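Local coordinates for rieske iron-sulfur protein soxF (Sulfolobus acidocaldarius, PDB 1JM1) that probably carries electrons in an archaeal respiratory chain, as the soluble domain of a Rieske protein holding a [2Fe-2S] cluster, at residues P61-G66 / P145-I150. Numbering follows the deposited sequence.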
loop_
_atom_site.group_PDB
_atom_site.type_symbol
_atom_site.label_atom_id
_atom_site.label_comp_id
_atom_site.label_asym_id
_atom_site.label_seq_id
_atom_site.Cartn_x
_atom_site.Cartn_y
_atom_site.Cartn_z
ATOM N N PRO A 61 9.863 -8.237 1.857
ATOM C CA PRO A 61 11.076 -7.585 1.368
ATOM C C PRO A 61 10.785 -6.216 0.818
ATOM O O PRO A 61 9.693 -5.933 0.351
ATOM C CB PRO A 61 11.554 -8.540 0.237
ATOM C CG PRO A 61 10.755 -9.803 0.354
ATOM C CD PRO A 61 9.452 -9.367 1.022
ATOM N N ASN A 62 11.839 -5.358 0.802
ATOM C CA ASN A 62 11.797 -4.153 0.038
ATOM C C ASN A 62 12.458 -4.406 -1.300
ATOM O O ASN A 62 13.706 -4.387 -1.385
ATOM C CB ASN A 62 12.511 -2.975 0.718
ATOM C CG ASN A 62 12.544 -1.778 -0.182
ATOM O OD1 ASN A 62 11.748 -1.692 -1.149
ATOM N ND2 ASN A 62 13.414 -0.836 0.071
ATOM N N PRO A 63 11.710 -4.623 -2.393
ATOM C CA PRO A 63 12.357 -4.939 -3.682
ATOM C C PRO A 63 13.126 -3.784 -4.281
ATOM O O PRO A 63 13.889 -3.989 -5.229
ATOM C CB PRO A 63 11.169 -5.339 -4.573
ATOM C CG PRO A 63 10.045 -4.591 -4.014
ATOM C CD PRO A 63 10.230 -4.572 -2.500
ATOM N N TYR A 64 12.939 -2.571 -3.768
ATOM C CA TYR A 64 13.624 -1.376 -4.252
ATOM C C TYR A 64 14.925 -1.079 -3.482
ATOM O O TYR A 64 15.526 -0.039 -3.754
ATOM C CB TYR A 64 12.690 -0.194 -4.236
ATOM C CG TYR A 64 11.595 -0.213 -5.242
ATOM C CD1 TYR A 64 10.289 -0.574 -4.917
ATOM C CD2 TYR A 64 11.826 0.202 -6.540
ATOM C CE1 TYR A 64 9.284 -0.536 -5.871
ATOM C CE2 TYR A 64 10.823 0.294 -7.477
ATOM C CZ TYR A 64 9.535 -0.078 -7.142
ATOM O OH TYR A 64 8.567 0.075 -8.096
ATOM N N TYR A 65 15.384 -1.982 -2.615
ATOM C CA TYR A 65 16.661 -1.723 -1.909
ATOM C C TYR A 65 17.745 -1.381 -2.913
ATOM O O TYR A 65 17.942 -2.083 -3.913
ATOM C CB TYR A 65 17.027 -2.981 -1.128
ATOM C CG TYR A 65 18.393 -2.857 -0.464
ATOM C CD1 TYR A 65 18.548 -2.231 0.718
ATOM C CD2 TYR A 65 19.555 -3.314 -1.047
ATOM C CE1 TYR A 65 19.787 -2.111 1.348
ATOM C CE2 TYR A 65 20.787 -3.227 -0.419
ATOM C CZ TYR A 65 20.865 -2.630 0.791
ATOM O OH TYR A 65 22.132 -2.555 1.395
ATOM N N GLY A 66 18.460 -0.298 -2.638
ATOM C CA GLY A 66 19.549 0.151 -3.464
ATOM C C GLY A 66 19.162 0.823 -4.760
ATOM O O GLY A 66 20.016 1.242 -5.529
ATOM N N PRO A 145 6.129 -2.671 -14.934
ATOM C CA PRO A 145 7.587 -2.830 -15.067
ATOM C C PRO A 145 8.353 -2.808 -13.775
ATOM O O PRO A 145 9.584 -2.960 -13.809
ATOM C CB PRO A 145 7.954 -1.608 -15.951
ATOM C CG PRO A 145 6.992 -0.557 -15.465
ATOM C CD PRO A 145 5.697 -1.306 -15.322
ATOM N N ARG A 146 7.697 -2.643 -12.641
ATOM C CA ARG A 146 8.359 -2.533 -11.356
ATOM C C ARG A 146 7.337 -2.824 -10.271
ATOM O O ARG A 146 6.122 -2.795 -10.527
ATOM C CB ARG A 146 8.971 -1.155 -11.177
ATOM C CG ARG A 146 7.962 -0.011 -11.190
ATOM C CD ARG A 146 8.663 1.314 -11.228
ATOM N NE ARG A 146 7.766 2.494 -11.204
ATOM C CZ ARG A 146 7.429 3.167 -10.153
ATOM N NH1 ARG A 146 7.769 2.803 -8.935
ATOM N NH2 ARG A 146 6.677 4.274 -10.310
ATOM N N PRO A 147 7.797 -3.090 -9.054
ATOM C CA PRO A 147 6.881 -3.465 -7.960
ATOM C C PRO A 147 5.962 -2.317 -7.548
ATOM O O PRO A 147 6.273 -1.120 -7.647
ATOM C CB PRO A 147 7.816 -3.854 -6.823
ATOM C CG PRO A 147 9.088 -4.285 -7.511
ATOM C CD PRO A 147 9.212 -3.295 -8.647
ATOM N N LEU A 148 4.826 -2.693 -6.966
ATOM C CA LEU A 148 3.907 -1.729 -6.399
ATOM C C LEU A 148 4.549 -1.025 -5.205
ATOM O O LEU A 148 5.005 -1.708 -4.283
ATOM C CB LEU A 148 2.621 -2.433 -5.958
ATOM C CG LEU A 148 1.499 -1.502 -5.506
ATOM C CD1 LEU A 148 0.997 -0.650 -6.666
ATOM C CD2 LEU A 148 0.341 -2.342 -4.957
ATOM N N PRO A 149 4.600 0.313 -5.176
ATOM C CA PRO A 149 5.228 0.967 -4.031
ATOM C C PRO A 149 4.551 0.650 -2.706
ATOM O O PRO A 149 3.315 0.568 -2.606
ATOM C CB PRO A 149 5.139 2.454 -4.393
ATOM C CG PRO A 149 5.180 2.436 -5.903
ATOM C CD PRO A 149 4.315 1.228 -6.272
ATOM N N ILE A 150 5.390 0.505 -1.695
ATOM C CA ILE A 150 5.015 0.304 -0.307
ATOM C C ILE A 150 5.033 1.642 0.420
ATOM O O ILE A 150 5.962 2.432 0.265
ATOM C CB ILE A 150 5.965 -0.708 0.387
ATOM C CG1 ILE A 150 5.815 -2.068 -0.275
ATOM C CG2 ILE A 150 5.734 -0.770 1.884
ATOM C CD1 ILE A 150 6.911 -3.069 0.117
#
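The phenol of Tyr64 reaches across to the backbone of Pro147 and the guanidinium of Arg146, its hydroxyl gripped from two directions. It donates a hydrogen bond to Pro147 O, 2.6 Å from Tyr64 OH; the bond lies in the carbonyl plane, on a lone pair, and the acceptor lies beside the ring's rim, close to its plane. As acceptor it receives Arg146 NH1 at 3.0 Å from Tyr64 OH, with a fairly straight N-H...O angle of 153°. The ring and guanidinium planes stand 71° apart. Arg146 has CG between its own N and C (chi1 62°) and an extended chain as far as NE, which carries the aliphatic CB, CG and CD past the hydroxyl before NH1 turns back to it; NH1 also donates to Pro170 O. Pro147 adds apolar contact, its CD 3.6 Å from Tyr64 CZ, while its CG meets Pro63 CG at 3.6 Å, the rings passing in opposing senses and both touching Val138. Tyr64 is the third residue of a type I beta turn, Asn62 to Tyr65, in the loop after strand 59-61; the turn packs on the proline-rich connection that leads from strand 138-141 to strand 151-155 in the Rieske domain, with the Arg146 side chain about 11 Å from the cluster. Within the turn, Asn62 OD1 accepts Tyr64 N at 3.0 Å, an Asx turn in which the donor stands above the carbonyl plane. Asn168 ND2 also donates to Asn62 OD1, and Asn168 OD1 accepts from Ile150 N, bridging both segments. Ile150 CD1 lies 4.0 Å from Pro61 O.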